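Local coordinates for protein Protease/Reverse transcriptase/ribonuclease H (Eastern chimpanzee simian foamy virus, PDB 7KSF) that carries the protease, reverse transcriptase and ribonuclease H of a foamy virus, probably maturing viral proteins and copying the RNA genome into DNA, at residues Gln119-Tyr130 with Pro319-Glu327; Asn228-Val239 with Ile302-Asp310. The protein carries 1 engineered substitution. All blocks are in the same frame, centred on the assembly; numbering follows the deposited sequence.

From the N terminus, the chain first passes helix 117-129 and, almost two hundred residues later, brings helix 319-336 back beside it; contact 1 (119-130 with 319-327) closes this long loop. Contact 2 (228-239 with 302-310) closes a shorter one of some sixty residues lying wholly within the first, so the two nest and do not cross. Contact 2 ties helix 231-237 to the strand leading into the YVDD turn of the polymerase palm. After that turn, strand 311-316 runs on to helix 319-336 and so to contact 1. The centres lie about 23 Å apart, yet the contacts touch where Gln325 packs on Ile302 and Pro303.

Contact 1: Gln119-Tyr130 with Pro319-Glu327; sequences QKQQLKTLFVKY and PKEHVQQLE
Val323 provides the apolar centre, its two methyls parted between neighbours on the facing helix: CG1 lies 3.9 Å from Leu126 CD1, while CG2 rests 3.8 Å from Gln119 CG. With CG1 anti to the backbone N, the two methyls point to different turns of helix 117-129, and the amide end of Gln122 reaches beside CG1. At the N-terminal end of the pair, packing involves a polar side chain. Gln119, bent at chi2, lays its CG near the carbonyl of Pro319 and brings NE2 within 3.6 Å of Lys320 CA. The charged interaction sits at the other end. Lys129, fully extended, meets Glu327 in a salt bridge, NZ to OE2 at 3.1 Å, with the nitrogen approaching from above the carboxylate plane, 47° out of it. Leu126 CD2 lies 3.6 Å from that same OE2 and in plane at the edge of the Tyr130 ring. The Tyr130 ring lies against the Glu327 side chain, CE1 3.5 Å from CG, its plane 84° from that of the carboxylate, while the Tyr130 hydroxyl is hydrogen-bonded to Gln331 further along helix 319-336. Outside this pair, His322 packs on strands 243-249 and 311-316, and Leu123 and Phe127 on helix 102-112. This is a nearly parallel helix pair, 10° between axes 10.5 Å apart, joining helix 117-129 to a helix that backs the palm sheet of the reverse transcriptase.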
loop_
_atom_site.group_PDB
_atom_site.type_symbol
_atom_site.label_atom_id
_atom_site.label_comp_id
_atom_site.label_asym_id
_atom_site.label_seq_id
_atom_site.Cartn_x
_atom_site.Cartn_y
_atom_site.Cartn_z
ATOM N N GLN A 119 -21.112 -10.966 -12.833
ATOM C CA GLN A 119 -21.073 -10.058 -11.691
ATOM C C GLN A 119 -20.308 -8.780 -12.008
ATOM O O GLN A 119 -20.557 -7.743 -11.386
ATOM C CB GLN A 119 -20.456 -10.755 -10.478
ATOM C CG GLN A 119 -21.424 -11.630 -9.694
ATOM C CD GLN A 119 -21.584 -13.018 -10.280
ATOM O OE1 GLN A 119 -20.767 -13.466 -11.085
ATOM N NE2 GLN A 119 -22.642 -13.712 -9.875
ATOM N N LYS A 120 -19.381 -8.833 -12.970
ATOM C CA LYS A 120 -18.614 -7.646 -13.329
ATOM C C LYS A 120 -19.516 -6.522 -13.822
ATOM O O LYS A 120 -19.211 -5.342 -13.613
ATOM C CB LYS A 120 -17.572 -8.010 -14.391
ATOM C CG LYS A 120 -16.696 -6.866 -14.857
ATOM C CD LYS A 120 -15.547 -7.388 -15.696
ATOM C CE LYS A 120 -14.712 -6.255 -16.264
ATOM N NZ LYS A 120 -13.494 -6.771 -16.947
ATOM N N GLN A 121 -20.631 -6.864 -14.469
ATOM C CA GLN A 121 -21.571 -5.837 -14.892
ATOM C C GLN A 121 -22.439 -5.350 -13.741
ATOM O O GLN A 121 -22.922 -4.211 -13.773
ATOM C CB GLN A 121 -22.442 -6.358 -16.037
ATOM C CG GLN A 121 -21.678 -6.568 -17.335
ATOM C CD GLN A 121 -20.994 -5.303 -17.822
ATOM O OE1 GLN A 121 -21.467 -4.192 -17.578
ATOM N NE2 GLN A 121 -19.871 -5.466 -18.512
ATOM N N GLN A 122 -22.656 -6.193 -12.728
ATOM C CA GLN A 122 -23.354 -5.731 -11.533
ATOM C C GLN A 122 -22.564 -4.634 -10.836
ATOM O O GLN A 122 -23.135 -3.636 -10.383
ATOM C CB GLN A 122 -23.594 -6.895 -10.576
ATOM C CG GLN A 122 -24.258 -8.101 -11.199
ATOM C CD GLN A 122 -24.628 -9.147 -10.170
ATOM O OE1 GLN A 122 -24.415 -10.340 -10.375
ATOM N NE2 GLN A 122 -25.180 -8.698 -9.049
ATOM N N LEU A 123 -21.242 -4.803 -10.751
ATOM C CA LEU A 123 -20.397 -3.791 -10.130
ATOM C C LEU A 123 -20.407 -2.501 -10.932
ATOM O O LEU A 123 -20.529 -1.408 -10.367
ATOM C CB LEU A 123 -18.973 -4.324 -9.984
ATOM C CG LEU A 123 -17.923 -3.289 -9.576
ATOM C CD1 LEU A 123 -18.274 -2.676 -8.230
ATOM C CD2 LEU A 123 -16.540 -3.912 -9.545
ATOM N N LYS A 124 -20.274 -2.607 -12.254
ATOM C CA LYS A 124 -20.345 -1.425 -13.105
ATOM C C LYS A 124 -21.663 -0.693 -12.913
ATOM O O LYS A 124 -21.737 0.525 -13.107
ATOM C CB LYS A 124 -20.157 -1.823 -14.567
ATOM C CG LYS A 124 -19.946 -0.658 -15.516
ATOM C CD LYS A 124 -19.693 -1.148 -16.927
ATOM C CE LYS A 124 -19.282 -0.005 -17.838
ATOM N NZ LYS A 124 -18.039 0.656 -17.351
ATOM N N THR A 125 -22.714 -1.421 -12.531
ATOM C CA THR A 125 -23.980 -0.801 -12.167
ATOM C C THR A 125 -23.948 -0.244 -10.751
ATOM O O THR A 125 -24.560 0.795 -10.480
ATOM C CB THR A 125 -25.120 -1.815 -12.309
ATOM O OG1 THR A 125 -25.119 -2.352 -13.637
ATOM C CG2 THR A 125 -26.465 -1.161 -12.037
ATOM N N LEU A 126 -23.231 -0.903 -9.840
ATOM C CA LEU A 126 -23.137 -0.409 -8.471
ATOM C C LEU A 126 -22.328 0.878 -8.368
ATOM O O LEU A 126 -22.457 1.587 -7.367
ATOM C CB LEU A 126 -22.529 -1.472 -7.563
ATOM C CG LEU A 126 -23.437 -2.664 -7.261
ATOM C CD1 LEU A 126 -22.675 -3.717 -6.476
ATOM C CD2 LEU A 126 -24.675 -2.209 -6.506
ATOM N N PHE A 127 -21.491 1.186 -9.363
ATOM C CA PHE A 127 -20.815 2.482 -9.365
ATOM C C PHE A 127 -21.818 3.625 -9.418
ATOM O O PHE A 127 -21.588 4.693 -8.837
ATOM C CB PHE A 127 -19.852 2.581 -10.543
ATOM C CG PHE A 127 -18.585 1.794 -10.372
ATOM C CD1 PHE A 127 -18.065 1.543 -9.113
ATOM C CD2 PHE A 127 -17.910 1.311 -11.481
ATOM C CE1 PHE A 127 -16.897 0.819 -8.968
ATOM C CE2 PHE A 127 -16.746 0.589 -11.342
ATOM C CZ PHE A 127 -16.237 0.343 -10.084
ATOM N N VAL A 128 -22.936 3.419 -10.108
ATOM C CA VAL A 128 -23.905 4.485 -10.338
ATOM C C VAL A 128 -24.931 4.563 -9.216
ATOM O O VAL A 128 -25.269 5.651 -8.749
ATOM C CB VAL A 128 -24.584 4.286 -11.707
ATOM C CG1 VAL A 128 -25.492 5.461 -12.022
ATOM C CG2 VAL A 128 -23.536 4.101 -12.798
ATOM N N LYS A 129 -25.449 3.412 -8.775
ATOM C CA LYS A 129 -26.453 3.409 -7.715
ATOM C C LYS A 129 -25.903 4.017 -6.429
ATOM O O LYS A 129 -26.622 4.720 -5.707
ATOM C CB LYS A 129 -26.951 1.984 -7.464
ATOM C CG LYS A 129 -28.031 1.894 -6.392
ATOM C CD LYS A 129 -28.491 0.462 -6.153
ATOM C CE LYS A 129 -29.578 0.407 -5.084
ATOM N NZ LYS A 129 -30.056 -0.980 -4.801
ATOM N N TYR A 130 -24.633 3.762 -6.128
ATOM C CA TYR A 130 -23.997 4.368 -4.966
ATOM C C TYR A 130 -22.926 5.354 -5.410
ATOM O O TYR A 130 -21.776 5.292 -4.959
ATOM C CB TYR A 130 -23.425 3.281 -4.054
ATOM C CG TYR A 130 -24.465 2.271 -3.630
ATOM C CD1 TYR A 130 -24.556 1.038 -4.258
ATOM C CD2 TYR A 130 -25.369 2.561 -2.621
ATOM C CE1 TYR A 130 -25.514 0.119 -3.879
ATOM C CE2 TYR A 130 -26.329 1.645 -2.237
ATOM C CZ TYR A 130 -26.393 0.426 -2.870
ATOM O OH TYR A 130 -27.347 -0.485 -2.491
ATOM N N PRO A 319 -19.104 -16.162 -5.742
ATOM C CA PRO A 319 -19.026 -14.916 -6.523
ATOM C C PRO A 319 -20.269 -14.058 -6.414
ATOM O O PRO A 319 -20.161 -12.825 -6.380
ATOM C CB PRO A 319 -18.807 -15.420 -7.958
ATOM C CG PRO A 319 -18.230 -16.781 -7.804
ATOM C CD PRO A 319 -18.859 -17.354 -6.570
ATOM N N LYS A 320 -21.454 -14.670 -6.352
ATOM C CA LYS A 320 -22.679 -13.882 -6.257
ATOM C C LYS A 320 -22.849 -13.281 -4.868
ATOM O O LYS A 320 -23.353 -12.159 -4.732
ATOM C CB LYS A 320 -23.894 -14.739 -6.627
ATOM C CG LYS A 320 -24.244 -15.826 -5.613
ATOM C CD LYS A 320 -25.613 -16.437 -5.880
ATOM C CE LYS A 320 -26.021 -17.395 -4.764
ATOM N NZ LYS A 320 -26.153 -16.706 -3.446
ATOM N N GLU A 321 -22.429 -14.003 -3.823
ATOM C CA GLU A 321 -22.610 -13.512 -2.463
ATOM C C GLU A 321 -21.630 -12.398 -2.122
ATOM O O GLU A 321 -21.955 -11.522 -1.317
ATOM C CB GLU A 321 -22.461 -14.661 -1.459
ATOM C CG GLU A 321 -22.948 -14.317 -0.057
ATOM C CD GLU A 321 -22.504 -15.325 0.984
ATOM O OE1 GLU A 321 -21.526 -16.057 0.725
ATOM O OE2 GLU A 321 -23.133 -15.383 2.061
ATOM N N HIS A 322 -20.436 -12.418 -2.716
ATOM C CA HIS A 322 -19.481 -11.337 -2.494
ATOM C C HIS A 322 -20.067 -10.000 -2.930
ATOM O O HIS A 322 -19.913 -8.990 -2.231
ATOM C CB HIS A 322 -18.177 -11.627 -3.241
ATOM C CG HIS A 322 -17.062 -10.686 -2.898
ATOM N ND1 HIS A 322 -16.814 -10.262 -1.611
ATOM C CD2 HIS A 322 -16.124 -10.096 -3.676
ATOM C CE1 HIS A 322 -15.774 -9.448 -1.610
ATOM N NE2 HIS A 322 -15.336 -9.331 -2.852
ATOM N N VAL A 323 -20.763 -9.979 -4.068
ATOM C CA VAL A 323 -21.365 -8.743 -4.551
ATOM C C VAL A 323 -22.597 -8.384 -3.727
ATOM O O VAL A 323 -22.881 -7.204 -3.492
ATOM C CB VAL A 323 -21.692 -8.867 -6.049
ATOM C CG1 VAL A 323 -22.122 -7.525 -6.615
ATOM C CG2 VAL A 323 -20.496 -9.414 -6.806
ATOM N N GLN A 324 -23.353 -9.391 -3.279
ATOM C CA GLN A 324 -24.528 -9.137 -2.451
ATOM C C GLN A 324 -24.138 -8.484 -1.132
ATOM O O GLN A 324 -24.758 -7.505 -0.702
ATOM C CB GLN A 324 -25.289 -10.442 -2.204
ATOM C CG GLN A 324 -26.004 -10.993 -3.431
ATOM C CD GLN A 324 -26.543 -12.400 -3.221
ATOM O OE1 GLN A 324 -26.108 -13.117 -2.321
ATOM N NE2 GLN A 324 -27.496 -12.796 -4.057
ATOM N N GLN A 325 -23.105 -9.012 -0.473
ATOM C CA GLN A 325 -22.633 -8.396 0.762
ATOM C C GLN A 325 -22.010 -7.034 0.490
ATOM O O GLN A 325 -22.170 -6.101 1.287
ATOM C CB GLN A 325 -21.634 -9.323 1.456
ATOM C CG GLN A 325 -22.159 -10.729 1.726
ATOM C CD GLN A 325 -23.073 -10.809 2.938
ATOM O OE1 GLN A 325 -23.566 -9.794 3.433
ATOM N NE2 GLN A 325 -23.299 -12.022 3.426
ATOM N N LEU A 326 -21.306 -6.902 -0.639
ATOM C CA LEU A 326 -20.672 -5.633 -0.992
ATOM C C LEU A 326 -21.695 -4.512 -1.118
ATOM O O LEU A 326 -21.443 -3.384 -0.681
ATOM C CB LEU A 326 -19.891 -5.795 -2.295
ATOM C CG LEU A 326 -19.030 -4.610 -2.725
ATOM C CD1 LEU A 326 -17.959 -4.333 -1.684
ATOM C CD2 LEU A 326 -18.408 -4.867 -4.083
ATOM N N GLU A 327 -22.847 -4.798 -1.725
ATOM C CA GLU A 327 -23.910 -3.801 -1.778
ATOM C C GLU A 327 -24.411 -3.465 -0.379
ATOM O O GLU A 327 -24.721 -2.304 -0.086
ATOM C CB GLU A 327 -25.056 -4.301 -2.659
ATOM C CG GLU A 327 -26.018 -3.217 -3.110
ATOM C CD GLU A 327 -27.192 -3.772 -3.895
ATOM O OE1 GLU A 327 -27.597 -4.920 -3.615
ATOM O OE2 GLU A 327 -27.704 -3.068 -4.790
#

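Contact 2: Asn228-Val239 with Ile302-Asp310; sequences NQHSAGILATIV and IPNVQVYVD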
loop_
_atom_site.group_PDB
_atom_site.type_symbol
_atom_site.label_atom_id
_atom_site.label_comp_id
_atom_site.label_asym_id
_atom_site.label_seq_id
_atom_site.Cartn_x
_atom_site.Cartn_y
_atom_site.Cartn_z
ATOM N N ASN A 228 -9.643 -1.391 19.396
ATOM C CA ASN A 228 -9.909 -2.507 18.504
ATOM C C ASN A 228 -8.726 -3.468 18.519
ATOM O O ASN A 228 -7.616 -3.121 18.931
ATOM C CB ASN A 228 -10.173 -1.993 17.084
ATOM C CG ASN A 228 -10.404 -3.116 16.084
ATOM O OD1 ASN A 228 -10.862 -4.199 16.442
ATOM N ND2 ASN A 228 -10.074 -2.857 14.820
ATOM N N GLN A 229 -8.984 -4.702 18.093
ATOM C CA GLN A 229 -7.915 -5.668 17.885
ATOM C C GLN A 229 -6.831 -4.949 17.101
ATOM O O GLN A 229 -7.123 -4.120 16.233
ATOM C CB GLN A 229 -8.459 -6.903 17.165
ATOM C CG GLN A 229 -9.712 -7.480 17.791
ATOM C CD GLN A 229 -10.291 -8.629 16.986
ATOM O OE1 GLN A 229 -9.750 -9.010 15.946
ATOM N NE2 GLN A 229 -11.396 -9.185 17.464
ATOM N N HIS A 230 -5.578 -5.243 17.424
ATOM C CA HIS A 230 -4.447 -4.464 16.940
ATOM C C HIS A 230 -4.139 -5.141 15.608
ATOM O O HIS A 230 -4.935 -5.913 15.062
ATOM C CB HIS A 230 -3.240 -4.472 17.868
ATOM C CG HIS A 230 -3.509 -3.863 19.207
ATOM N ND1 HIS A 230 -3.383 -2.513 19.450
ATOM C CD2 HIS A 230 -3.906 -4.423 20.373
ATOM C CE1 HIS A 230 -3.688 -2.269 20.711
ATOM N NE2 HIS A 230 -4.007 -3.407 21.294
ATOM N N SER A 231 -2.959 -4.851 15.066
ATOM C CA SER A 231 -2.556 -5.467 13.809
ATOM C C SER A 231 -2.509 -6.984 13.932
ATOM O O SER A 231 -2.989 -7.704 13.050
ATOM C CB SER A 231 -1.201 -4.918 13.370
ATOM O OG SER A 231 -0.777 -5.527 12.165
ATOM N N ALA A 232 -1.946 -7.488 15.030
ATOM C CA ALA A 232 -1.783 -8.931 15.178
ATOM C C ALA A 232 -3.125 -9.625 15.377
ATOM O O ALA A 232 -3.429 -10.610 14.696
ATOM C CB ALA A 232 -0.837 -9.234 16.340
ATOM N N GLY A 233 -3.943 -9.122 16.304
ATOM C CA GLY A 233 -5.206 -9.779 16.599
ATOM C C GLY A 233 -6.151 -9.827 15.415
ATOM O O GLY A 233 -6.923 -10.776 15.271
ATOM N N ILE A 234 -6.103 -8.807 14.554
ATOM C CA ILE A 234 -6.944 -8.802 13.361
ATOM C C ILE A 234 -6.465 -9.846 12.362
ATOM O O ILE A 234 -7.255 -10.642 11.846
ATOM C CB ILE A 234 -6.980 -7.397 12.732
ATOM C CG1 ILE A 234 -7.831 -6.451 13.579
ATOM C CG2 ILE A 234 -7.505 -7.462 11.299
ATOM C CD1 ILE A 234 -7.986 -5.072 12.977
ATOM N N LEU A 235 -5.157 -9.865 12.083
ATOM C CA LEU A 235 -4.624 -10.766 11.065
ATOM C C LEU A 235 -4.817 -12.234 11.419
ATOM O O LEU A 235 -4.738 -13.086 10.529
ATOM C CB LEU A 235 -3.141 -10.477 10.837
ATOM C CG LEU A 235 -2.797 -9.116 10.229
ATOM C CD1 LEU A 235 -1.295 -8.924 10.173
ATOM C CD2 LEU A 235 -3.404 -8.965 8.846
ATOM N N ALA A 236 -5.063 -12.552 12.691
ATOM C CA ALA A 236 -5.250 -13.943 13.091
ATOM C C ALA A 236 -6.653 -14.438 12.759
ATOM O O ALA A 236 -6.824 -15.590 12.347
ATOM C CB ALA A 236 -4.969 -14.097 14.588
ATOM N N THR A 237 -7.660 -13.584 12.915
ATOM C CA THR A 237 -9.053 -13.961 12.719
ATOM C C THR A 237 -9.527 -13.823 11.280
ATOM O O THR A 237 -10.699 -14.088 11.005
ATOM C CB THR A 237 -9.961 -13.117 13.623
ATOM O OG1 THR A 237 -9.704 -11.731 13.387
ATOM C CG2 THR A 237 -9.699 -13.426 15.083
ATOM N N ILE A 238 -8.652 -13.398 10.365
ATOM C CA ILE A 238 -9.067 -13.162 8.986
ATOM C C ILE A 238 -9.566 -14.464 8.362
ATOM O O ILE A 238 -9.314 -15.568 8.858
ATOM C CB ILE A 238 -7.924 -12.572 8.149
ATOM C CG1 ILE A 238 -6.765 -13.568 8.084
ATOM C CG2 ILE A 238 -7.470 -11.252 8.733
ATOM C CD1 ILE A 238 -5.611 -13.108 7.251
ATOM N N VAL A 239 -10.302 -14.321 7.260
ATOM C CA VAL A 239 -10.838 -15.450 6.506
ATOM C C VAL A 239 -10.597 -15.161 5.031
ATOM O O VAL A 239 -11.276 -14.311 4.447
ATOM C CB VAL A 239 -12.336 -15.684 6.762
ATOM C CG1 VAL A 239 -12.850 -16.826 5.879
ATOM C CG2 VAL A 239 -12.597 -15.985 8.224
ATOM N N ILE A 302 -22.138 -8.001 8.811
ATOM C CA ILE A 302 -21.539 -8.771 7.725
ATOM C C ILE A 302 -20.892 -10.046 8.258
ATOM O O ILE A 302 -20.262 -10.034 9.319
ATOM C CB ILE A 302 -20.479 -7.946 6.971
ATOM C CG1 ILE A 302 -21.056 -6.592 6.556
ATOM C CG2 ILE A 302 -19.968 -8.715 5.762
ATOM C CD1 ILE A 302 -22.311 -6.694 5.715
ATOM N N PRO A 303 -21.071 -11.186 7.482
ATOM C CA PRO A 303 -20.449 -12.400 8.043
ATOM C C PRO A 303 -18.930 -12.328 8.162
ATOM O O PRO A 303 -18.390 -12.738 9.190
ATOM C CB PRO A 303 -20.841 -13.505 7.052
ATOM C CG PRO A 303 -22.076 -13.019 6.390
ATOM C CD PRO A 303 -21.755 -11.581 6.170
ATOM N N ASN A 304 -18.251 -11.821 7.139
ATOM C CA ASN A 304 -16.796 -11.717 7.196
ATOM C C ASN A 304 -16.324 -10.293 6.931
ATOM O O ASN A 304 -16.606 -9.722 5.879
ATOM C CB ASN A 304 -16.151 -12.673 6.189
ATOM C CG ASN A 304 -16.512 -14.120 6.451
ATOM O OD1 ASN A 304 -17.371 -14.420 7.279
ATOM N ND2 ASN A 304 -15.854 -15.031 5.742
ATOM N N VAL A 305 -15.597 -9.730 7.891
ATOM C CA VAL A 305 -15.071 -8.378 7.754
ATOM C C VAL A 305 -13.901 -8.132 8.700
ATOM O O VAL A 305 -13.734 -8.837 9.693
ATOM C CB VAL A 305 -16.156 -7.320 8.035
ATOM C CG1 VAL A 305 -16.646 -7.421 9.470
ATOM C CG2 VAL A 305 -15.625 -5.927 7.738
ATOM N N GLN A 306 -13.105 -7.115 8.391
ATOM C CA GLN A 306 -11.984 -6.742 9.236
ATOM C C GLN A 306 -11.650 -5.298 8.908
ATOM O O GLN A 306 -11.425 -4.968 7.745
ATOM C CB GLN A 306 -10.780 -7.643 8.970
ATOM C CG GLN A 306 -11.044 -9.118 9.229
ATOM C CD GLN A 306 -11.456 -9.393 10.661
ATOM O OE1 GLN A 306 -11.378 -8.516 11.520
ATOM N NE2 GLN A 306 -11.898 -10.616 10.924
ATOM N N VAL A 307 -11.616 -4.435 9.913
ATOM C CA VAL A 307 -11.308 -3.038 9.650
ATOM C C VAL A 307 -10.154 -2.485 10.476
ATOM O O VAL A 307 -10.177 -2.536 11.705
ATOM C CB VAL A 307 -12.543 -2.146 9.880
ATOM C CG1 VAL A 307 -12.201 -0.685 9.625
ATOM C CG2 VAL A 307 -13.690 -2.592 8.990
ATOM N N TYR A 308 -9.156 -1.947 9.789
ATOM C CA TYR A 308 -8.020 -1.333 10.457
ATOM C C TYR A 308 -7.911 0.067 9.881
ATOM O O TYR A 308 -7.735 0.236 8.675
ATOM C CB TYR A 308 -6.742 -2.132 10.207
ATOM C CG TYR A 308 -5.562 -1.666 11.029
ATOM C CD1 TYR A 308 -5.384 -2.108 12.334
ATOM C CD2 TYR A 308 -4.627 -0.786 10.503
ATOM C CE1 TYR A 308 -4.307 -1.685 13.090
ATOM C CE2 TYR A 308 -3.548 -0.357 11.250
ATOM C CZ TYR A 308 -3.393 -0.810 12.544
ATOM O OH TYR A 308 -2.319 -0.386 13.293
ATOM N N VAL A 309 -8.017 1.073 10.739
ATOM C CA VAL A 309 -7.933 2.454 10.288
ATOM C C VAL A 309 -8.945 2.742 9.169
ATOM O O VAL A 309 -10.128 2.431 9.301
ATOM C CB VAL A 309 -6.492 2.811 9.869
ATOM C CG1 VAL A 309 -6.388 4.295 9.544
ATOM C CG2 VAL A 309 -5.515 2.436 10.973
ATOM N N ASP A 310 -8.473 3.326 8.072
ATOM C CA ASP A 310 -9.295 3.592 6.892
ATOM C C ASP A 310 -9.707 2.342 6.109
ATOM O O ASP A 310 -10.835 2.245 5.628
ATOM C CB ASP A 310 -8.579 4.576 5.963
ATOM C CG ASP A 310 -7.240 4.055 5.486
ATOM O OD1 ASP A 310 -6.876 2.921 5.858
ATOM O OD2 ASP A 310 -6.549 4.781 4.739
#
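Ile234 overlaps the strand with two separate branches. Its CD1 lies 3.6 Å from the carbonyl oxygen of Val307 and 4.0 Å from Tyr308 CD1, meeting the tyrosine ring at its edge and in the ring plane. CG2 points along the strand the other way, 4.0 Å from Gln306 CB, and the isoleucine and glutamine side chains run alongside each other, pointing opposite ways. Setting CG1 anti to the carbonyl carbon (chi1 -73°) is what gives each branch its own neighbour.

Gln306 lies against the residues from Ile234 to Ile238. Its chain bends at chi2 (-60°), bringing CG within 4.2 Å of Ile238 CG2 and the amide across Thr237, whose OG1 lies 3.5 Å from NE2. The Thr237 hydroxyl donates to Ile234 O, OG1 to O 3.1 Å, one turn back in its own segment.

Strand 306-308 pairs antiparallel with strand 311-316, Gln306 bonding through its backbone to Tyr313, and this hairpin carries the YVDD motif of reverse transcriptases that begins at Tyr308. In this family the motif's aspartates belong to the polymerase active site; here Asp310 lies beside Asp248. Helix 231-237 runs roughly antiparallel to the strand, at 159°, on the side opposite the Val307 side chain, which packs on helix 287-299.

At the helix start, Tyr308 CE1 comes obliquely toward the backbone N of Ser231, just after the N-cap His230. The tyrosine hydroxyl bonds to Thr547 and Ser231 OG to His503, linking this corner to helices 542-549 and 494-513. Asn228 reaches in from the preceding loop, ND2 3.1 Å from Val307 O, while at the far end the Val239 side chain packs crosswise against that of Asn304.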